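Local coordinates for protein 3-hydroxyisobutyrate dehydrogenase (Salmonella typhimurium, PDB 3G0O) that probably catalyses the oxidation of L-threonate to 2-dehydro-L-erythronate, using NAD(+) in preference to NADP(+), at residues L121-D125 with S147-F151; V142-G146 with A174-K179; I180-L184 with D248-V252. All coordinates share one frame; numbering follows the deposited sequence.

Contact 1. Residues L121-D125 with S147-F151; sequences LNMLD and SEAAF
L124 and A150 meet where helix 148-161 begins to pack on strand 122-129 of the mixed sheet of the Rossmann-type dinucleotide-binding domain. L124 has the most surface buried here, and its branched end suits a place over a ring. Its CG stands anti to the backbone N (chi1 -167°), and from there CD1 is carried over the F151 ring. The methyl lies 3.6 Å from the centroid of that ring and only 10° off its normal, a CH-pi contact over one face, and the same CD1 is 4.1 Å from A150 CB. F151 starts out from a CB directed away from the strand, yet its ring swings back to receive the leucine, while R167 forms a cation-pi contact with that ring. A150 suits the close approach of helix and strand because its single methyl is small: CB sits 3.5 Å from M123 O and 3.9 Å from N122 CB. N122, at the start of the strand, turns toward the helix, and its CB packs 3.8 Å from A150 CA. S147, a natural N-cap, accepts from A150 N through OG at 3.1 Å. A single water finally bridges the segments, donating to M123 O at 2.6 Å and accepting from S147 N at 2.9 Å.

Contact 2. Residues V142-G146 with A174-K179; sequences VMASG and AGSTVK
M143 reaches from strand 140-145 across to the first turns of helix 174-202, which runs roughly antiparallel to it (148° between the two short axes). The residue is built as selenomethionine, and its flexible, unbranched chain can bend to follow the helix surface. At its root, CB lies 3.9 Å from V178 CG1. The first torsion (chi1 40°) places CG between the backbone N and the carbonyl carbon, 4.0 Å from G175 O, and further bends at chi2 and chi3 bring the selenium down on the next turn. SE is 3.8 Å from K179 CA and 4.0 Å from K179 CD, with V178 CG1 beside it as well, so the polarisable atom is wedged between a valine methyl and the aliphatic part of a lysine. V213 of the second subunit also packs on M143.

Nearer the helix start the backbones themselves come together. G175, having no CB, brings its CA to 3.4 Å from M143 O. Two residues on from M143, S145 OG accepts from G175 N at 3.0 Å in a fairly straight bond (159°); the same hydroxyl is bonded to T171 O, so this buried, compact side chain ties the helix start to the preceding loop. K179, whose long chain leads away from the strand, has NZ bonded to T103 OG1. It is the predicted catalytic lysine, and its side chain lies about 5 Å from bound tartrate, consistent with an active site at the junction of the Rossmann and helical domains, to which the helix brings K179.

Contact 3. Residues I180-L184 with D248-V252; sequences IIHQL and DLGLV
Q183 and D248 form the polar end of a crossing between helices 174-202 and 242-258, whose short axes pass at -117° and approach to 8.8 Å. Amide and carboxylate are turned 74° against each other. Q183 NE2 donates to D248 OD2 at 2.8 Å along a nearly straight line, close to its own amide plane, and meets that oxygen from the anti side, a little out of the carboxylate plane. The other end of the amide is held too: Q183 OE1 accepts from H182 ND1 at 2.8 Å, the donor lying in the carbonyl plane. Gripped at both ends, the glutamine has its flip settled, as suits a residue able both to give and to take.

The other side-chain pairs are apolar. I180 and L251 cross at about a right angle, with I180 CD1 3.7 Å from L251 CG. V252, by contrast, runs past I180 in the opposite direction, and its CG2 is 3.6 Å from I180 CG2 and only 3.2 Å from I180 O. With CG1 of V252 anti to the backbone N (chi1 165°), both methyls are set against the other helix: CG2 faces mainly I180 and also touches L184 CB, while CG1 meets L184 CD1 at 3.9 Å, the leucine crossing the valine at about a right angle. L249 adds CD2 over Q183 O and L184 CA, with helix 264-281 behind it. This is core packing of the all-helical C-terminal domain of the 3-hydroxyisobutyrate dehydrogenase-related family, and its Q183 end borders K179 and the tartrate site.

How the contacts relate
From the N terminus, contact 1 opens on strand 122-129 and contact 2 on strand 140-145. Contact 1 closes first, at the start of helix 148-161, and contact 2 follows at helix 174-202, so the two loops cross. Their strands are neighbours in the sheet: D125 O lies 3.0 Å from S145 N, a probable hydrogen bond, and D125 OD1 probably bonds S176 OG as well. Contact 3 opens at once after contact 2, on the same long helix, and closes at 248-252 a separate loop of helices and their connections, without strands. Contact 1 thus stays within the Rossmann domain, contact 2 couples that domain to helix 174-202, and contact 3 anchors this helix in the C-terminal domain; contacts 2 and 3 also reach the second subunit.

Contact 1. Residues L121-D125 with S147-F151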
loop_
_atom_site.group_PDB
_atom_site.type_symbol
_atom_site.label_atom_id
_atom_site.label_comp_id
_atom_site.label_asym_id
_atom_site.label_seq_id
_atom_site.Cartn_x
_atom_site.Cartn_y
_atom_site.Cartn_z
ATOM N N LEU A 121 -1.844 -29.620 -26.208
ATOM C CA LEU A 121 -2.190 -28.217 -26.014
ATOM C C LEU A 121 -1.150 -27.585 -25.086
ATOM O O LEU A 121 -0.569 -28.262 -24.236
ATOM C CB LEU A 121 -3.585 -28.099 -25.388
ATOM C CG LEU A 121 -4.720 -28.776 -26.165
ATOM C CD1 LEU A 121 -6.015 -28.696 -25.377
ATOM C CD2 LEU A 121 -4.871 -28.112 -27.528
ATOM N N ASN A 122 -0.908 -26.291 -25.260
ATOM C CA ASN A 122 0.056 -25.579 -24.429
ATOM C C ASN A 122 -0.690 -24.794 -23.356
ATOM O O ASN A 122 -1.705 -24.156 -23.640
ATOM C CB ASN A 122 0.873 -24.599 -25.273
ATOM C CG ASN A 122 1.585 -25.272 -26.419
ATOM O OD1 ASN A 122 1.230 -25.078 -27.584
ATOM N ND2 ASN A 122 2.593 -26.074 -26.100
HETATM N N MSE A 123 -0.208 -24.849 -22.121
HETATM C CA MSE A 123 -0.864 -24.095 -21.066
HETATM C C MSE A 123 0.104 -23.134 -20.408
HETATM O O MSE A 123 1.272 -23.463 -20.198
HETATM C CB MSE A 123 -1.444 -25.010 -19.992
HETATM C CG MSE A 123 -2.416 -24.263 -19.093
HETATM SE SE MSE A 123 -2.495 -24.895 -17.285
HETATM C CE MSE A 123 -0.925 -24.003 -16.628
ATOM N N LEU A 124 -0.384 -21.938 -20.100
ATOM C CA LEU A 124 0.434 -20.942 -19.430
ATOM C C LEU A 124 -0.185 -20.661 -18.067
ATOM O O LEU A 124 -1.347 -20.264 -17.971
ATOM C CB LEU A 124 0.493 -19.639 -20.237
ATOM C CG LEU A 124 1.559 -18.638 -19.781
ATOM C CD1 LEU A 124 2.938 -19.240 -20.024
ATOM C CD2 LEU A 124 1.425 -17.322 -20.543
ATOM N N ASP A 125 0.587 -20.903 -17.016
ATOM C CA ASP A 125 0.145 -20.637 -15.653
ATOM C C ASP A 125 0.317 -19.127 -15.567
ATOM O O ASP A 125 1.392 -18.638 -15.230
ATOM C CB ASP A 125 1.072 -21.362 -14.675
ATOM C CG ASP A 125 0.754 -21.057 -13.225
ATOM O OD1 ASP A 125 -0.365 -20.587 -12.949
ATOM O OD2 ASP A 125 1.625 -21.306 -12.366
ATOM N N SER A 147 6.058 -23.381 -20.606
ATOM C CA SER A 147 6.957 -23.669 -21.720
ATOM C C SER A 147 7.133 -22.541 -22.726
ATOM O O SER A 147 6.338 -21.604 -22.795
ATOM C CB SER A 147 6.473 -24.910 -22.468
ATOM O OG SER A 147 5.263 -24.625 -23.147
ATOM N N GLU A 148 8.191 -22.658 -23.520
ATOM C CA GLU A 148 8.496 -21.676 -24.547
ATOM C C GLU A 148 7.383 -21.723 -25.587
ATOM O O GLU A 148 7.021 -20.706 -26.178
ATOM C CB GLU A 148 9.839 -22.005 -25.206
ATOM C CG GLU A 148 10.267 -21.008 -26.268
ATOM C CD GLU A 148 10.340 -19.592 -25.733
ATOM O OE1 GLU A 148 11.052 -19.369 -24.731
ATOM O OE2 GLU A 148 9.683 -18.704 -26.316
ATOM N N ALA A 149 6.838 -22.916 -25.791
ATOM C CA ALA A 149 5.762 -23.107 -26.750
ATOM C C ALA A 149 4.526 -22.322 -26.316
ATOM O O ALA A 149 3.848 -21.719 -27.144
ATOM C CB ALA A 149 5.431 -24.586 -26.875
ATOM N N ALA A 150 4.236 -22.327 -25.017
ATOM C CA ALA A 150 3.070 -21.602 -24.507
ATOM C C ALA A 150 3.283 -20.095 -24.613
ATOM O O ALA A 150 2.403 -19.369 -25.075
ATOM C CB ALA A 150 2.792 -21.994 -23.050
ATOM N N PHE A 151 4.451 -19.626 -24.178
ATOM C CA PHE A 151 4.765 -18.203 -24.236
ATOM C C PHE A 151 4.734 -17.678 -25.665
ATOM O O PHE A 151 4.208 -16.596 -25.931
ATOM C CB PHE A 151 6.148 -17.934 -23.630
ATOM C CG PHE A 151 6.130 -17.736 -22.136
ATOM C CD1 PHE A 151 5.560 -16.593 -21.581
ATOM C CD2 PHE A 151 6.659 -18.699 -21.285
ATOM C CE1 PHE A 151 5.517 -16.413 -20.196
ATOM C CE2 PHE A 151 6.621 -18.526 -19.897
ATOM C CZ PHE A 151 6.048 -17.380 -19.356
HETATM O O HOH W 1 3.559 -24.796 -20.257
#

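Contact 2. Residues V142-G146 with A174-K179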
loop_
_atom_site.group_PDB
_atom_site.type_symbol
_atom_site.label_atom_id
_atom_site.label_comp_id
_atom_site.label_asym_id
_atom_site.label_seq_id
_atom_site.Cartn_x
_atom_site.Cartn_y
_atom_site.Cartn_z
ATOM N N VAL A 142 1.175 -9.629 -15.526
ATOM C CA VAL A 142 1.052 -11.076 -15.571
ATOM C C VAL A 142 2.236 -11.748 -14.897
ATOM O O VAL A 142 3.386 -11.389 -15.140
ATOM C CB VAL A 142 0.964 -11.583 -17.029
ATOM C CG1 VAL A 142 0.618 -13.067 -17.051
ATOM C CG2 VAL A 142 -0.074 -10.775 -17.799
HETATM N N MSE A 143 1.941 -12.705 -14.022
HETATM C CA MSE A 143 2.973 -13.472 -13.339
HETATM C C MSE A 143 2.802 -14.874 -13.910
HETATM O O MSE A 143 2.017 -15.685 -13.414
HETATM C CB MSE A 143 2.772 -13.425 -11.817
HETATM C CG MSE A 143 1.338 -13.513 -11.332
HETATM SE SE MSE A 143 1.025 -12.323 -9.804
HETATM C CE MSE A 143 0.061 -10.940 -10.747
ATOM N N ALA A 144 3.549 -15.147 -14.973
ATOM C CA ALA A 144 3.429 -16.411 -15.678
ATOM C C ALA A 144 4.622 -17.342 -15.674
ATOM O O ALA A 144 5.772 -16.919 -15.571
ATOM C CB ALA A 144 3.017 -16.131 -17.124
ATOM N N SER A 145 4.319 -18.628 -15.801
ATOM C CA SER A 145 5.338 -19.662 -15.870
ATOM C C SER A 145 4.807 -20.726 -16.827
ATOM O O SER A 145 3.608 -21.016 -16.848
ATOM C CB SER A 145 5.609 -20.263 -14.484
ATOM O OG SER A 145 4.478 -20.943 -13.977
ATOM N N GLY A 146 5.700 -21.297 -17.627
ATOM C CA GLY A 146 5.288 -22.307 -18.584
ATOM C C GLY A 146 6.310 -22.445 -19.694
ATOM O O GLY A 146 7.294 -21.704 -19.735
ATOM N N ALA A 174 4.868 -22.076 -10.787
ATOM C CA ALA A 174 5.538 -20.929 -10.189
ATOM C C ALA A 174 4.705 -19.658 -10.293
ATOM O O ALA A 174 4.685 -18.843 -9.370
ATOM C CB ALA A 174 6.897 -20.719 -10.837
ATOM N N GLY A 175 4.026 -19.488 -11.422
ATOM C CA GLY A 175 3.196 -18.317 -11.599
ATOM C C GLY A 175 2.126 -18.252 -10.523
ATOM O O GLY A 175 1.910 -17.198 -9.926
ATOM N N SER A 176 1.457 -19.372 -10.265
ATOM C CA SER A 176 0.412 -19.397 -9.245
ATOM C C SER A 176 0.977 -19.166 -7.846
ATOM O O SER A 176 0.303 -18.593 -6.990
ATOM C CB SER A 176 -0.359 -20.719 -9.284
ATOM O OG SER A 176 -1.212 -20.785 -10.419
ATOM N N THR A 177 2.212 -19.606 -7.613
ATOM C CA THR A 177 2.840 -19.400 -6.309
ATOM C C THR A 177 3.047 -17.904 -6.085
ATOM O O THR A 177 2.846 -17.393 -4.979
ATOM C CB THR A 177 4.202 -20.121 -6.216
ATOM O OG1 THR A 177 3.988 -21.538 -6.234
ATOM C CG2 THR A 177 4.928 -19.740 -4.922
ATOM N N VAL A 178 3.443 -17.202 -7.139
ATOM C CA VAL A 178 3.659 -15.764 -7.037
ATOM C C VAL A 178 2.338 -15.050 -6.780
ATOM O O VAL A 178 2.283 -14.113 -5.983
ATOM C CB VAL A 178 4.312 -15.210 -8.317
ATOM C CG1 VAL A 178 4.326 -13.683 -8.290
ATOM C CG2 VAL A 178 5.733 -15.742 -8.432
ATOM N N LYS A 179 1.276 -15.498 -7.454
ATOM C CA LYS A 179 -0.053 -14.914 -7.283
ATOM C C LYS A 179 -0.530 -15.097 -5.843
ATOM O O LYS A 179 -1.138 -14.200 -5.262
ATOM C CB LYS A 179 -1.058 -15.568 -8.242
ATOM C CG LYS A 179 -2.491 -15.032 -8.132
ATOM C CD LYS A 179 -2.538 -13.522 -8.339
ATOM C CE LYS A 179 -3.951 -12.958 -8.198
ATOM N NZ LYS A 179 -4.881 -13.450 -9.254
#

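Contact 3. Residues I180-L184 with D248-V252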
loop_
_atom_site.group_PDB
_atom_site.type_symbol
_atom_site.label_atom_id
_atom_site.label_comp_id
_atom_site.label_asym_id
_atom_site.label_seq_id
_atom_site.Cartn_x
_atom_site.Cartn_y
_atom_site.Cartn_z
ATOM N N ILE A 180 -0.262 -16.268 -5.274
ATOM C CA ILE A 180 -0.663 -16.546 -3.896
ATOM C C ILE A 180 0.000 -15.551 -2.952
ATOM O O ILE A 180 -0.657 -14.967 -2.091
ATOM C CB ILE A 180 -0.269 -17.982 -3.474
ATOM C CG1 ILE A 180 -1.149 -18.991 -4.215
ATOM C CG2 ILE A 180 -0.405 -18.149 -1.958
ATOM C CD1 ILE A 180 -0.701 -20.424 -4.068
ATOM N N ILE A 181 1.304 -15.355 -3.114
ATOM C CA ILE A 181 2.017 -14.416 -2.262
ATOM C C ILE A 181 1.434 -13.017 -2.469
ATOM O O ILE A 181 1.226 -12.272 -1.511
ATOM C CB ILE A 181 3.522 -14.429 -2.577
ATOM C CG1 ILE A 181 4.075 -15.835 -2.326
ATOM C CG2 ILE A 181 4.248 -13.405 -1.716
ATOM C CD1 ILE A 181 5.523 -16.010 -2.696
ATOM N N HIS A 182 1.151 -12.667 -3.719
ATOM C CA HIS A 182 0.568 -11.365 -4.014
ATOM C C HIS A 182 -0.758 -11.163 -3.274
ATOM O O HIS A 182 -1.021 -10.081 -2.747
ATOM C CB HIS A 182 0.335 -11.199 -5.521
ATOM C CG HIS A 182 -0.377 -9.932 -5.882
ATOM N ND1 HIS A 182 -1.751 -9.837 -5.929
ATOM C CD2 HIS A 182 0.094 -8.686 -6.132
ATOM C CE1 HIS A 182 -2.096 -8.589 -6.188
ATOM N NE2 HIS A 182 -0.995 -7.869 -6.314
ATOM N N GLN A 183 -1.588 -12.202 -3.234
ATOM C CA GLN A 183 -2.885 -12.103 -2.570
ATOM C C GLN A 183 -2.772 -11.939 -1.058
ATOM O O GLN A 183 -3.702 -11.448 -0.416
ATOM C CB GLN A 183 -3.762 -13.309 -2.904
ATOM C CG GLN A 183 -4.239 -13.346 -4.349
ATOM C CD GLN A 183 -4.879 -12.040 -4.794
ATOM O OE1 GLN A 183 -4.192 -11.118 -5.232
ATOM N NE2 GLN A 183 -6.203 -11.953 -4.678
ATOM N N LEU A 184 -1.642 -12.353 -0.493
ATOM C CA LEU A 184 -1.418 -12.194 0.938
ATOM C C LEU A 184 -1.398 -10.682 1.178
ATOM O O LEU A 184 -2.064 -10.171 2.080
ATOM C CB LEU A 184 -0.073 -12.817 1.350
ATOM C CG LEU A 184 0.347 -12.755 2.831
ATOM C CD1 LEU A 184 1.509 -13.714 3.066
ATOM C CD2 LEU A 184 0.744 -11.339 3.233
ATOM N N ASP A 248 -8.901 -16.864 -1.064
ATOM C CA ASP A 248 -7.506 -16.566 -1.359
ATOM C C ASP A 248 -6.574 -16.628 -0.157
ATOM O O ASP A 248 -5.491 -17.196 -0.250
ATOM C CB ASP A 248 -7.381 -15.201 -2.048
ATOM C CG ASP A 248 -7.842 -15.238 -3.499
ATOM O OD1 ASP A 248 -8.331 -16.302 -3.947
ATOM O OD2 ASP A 248 -7.712 -14.204 -4.189
ATOM N N LEU A 249 -6.983 -16.042 0.964
ATOM C CA LEU A 249 -6.147 -16.075 2.152
ATOM C C LEU A 249 -6.112 -17.499 2.705
ATOM O O LEU A 249 -5.212 -17.860 3.466
ATOM C CB LEU A 249 -6.663 -15.084 3.198
ATOM C CG LEU A 249 -6.384 -13.613 2.844
ATOM C CD1 LEU A 249 -7.082 -12.702 3.841
ATOM C CD2 LEU A 249 -4.887 -13.352 2.833
ATOM N N GLY A 250 -7.095 -18.302 2.316
ATOM C CA GLY A 250 -7.114 -19.689 2.743
ATOM C C GLY A 250 -6.012 -20.411 1.981
ATOM O O GLY A 250 -5.301 -21.253 2.532
ATOM N N LEU A 251 -5.868 -20.069 0.703
ATOM C CA LEU A 251 -4.843 -20.676 -0.135
ATOM C C LEU A 251 -3.459 -20.248 0.363
ATOM O O LEU A 251 -2.509 -21.035 0.346
ATOM C CB LEU A 251 -5.043 -20.263 -1.594
ATOM C CG LEU A 251 -4.074 -20.830 -2.631
ATOM C CD1 LEU A 251 -3.968 -22.343 -2.484
ATOM C CD2 LEU A 251 -4.568 -20.460 -4.025
ATOM N N VAL A 252 -3.349 -18.998 0.801
ATOM C CA VAL A 252 -2.092 -18.494 1.342
ATOM C C VAL A 252 -1.752 -19.317 2.592
ATOM O O VAL A 252 -0.617 -19.766 2.770
ATOM C CB VAL A 252 -2.206 -16.992 1.719
ATOM C CG1 VAL A 252 -1.047 -16.578 2.609
ATOM C CG2 VAL A 252 -2.210 -16.132 0.453
#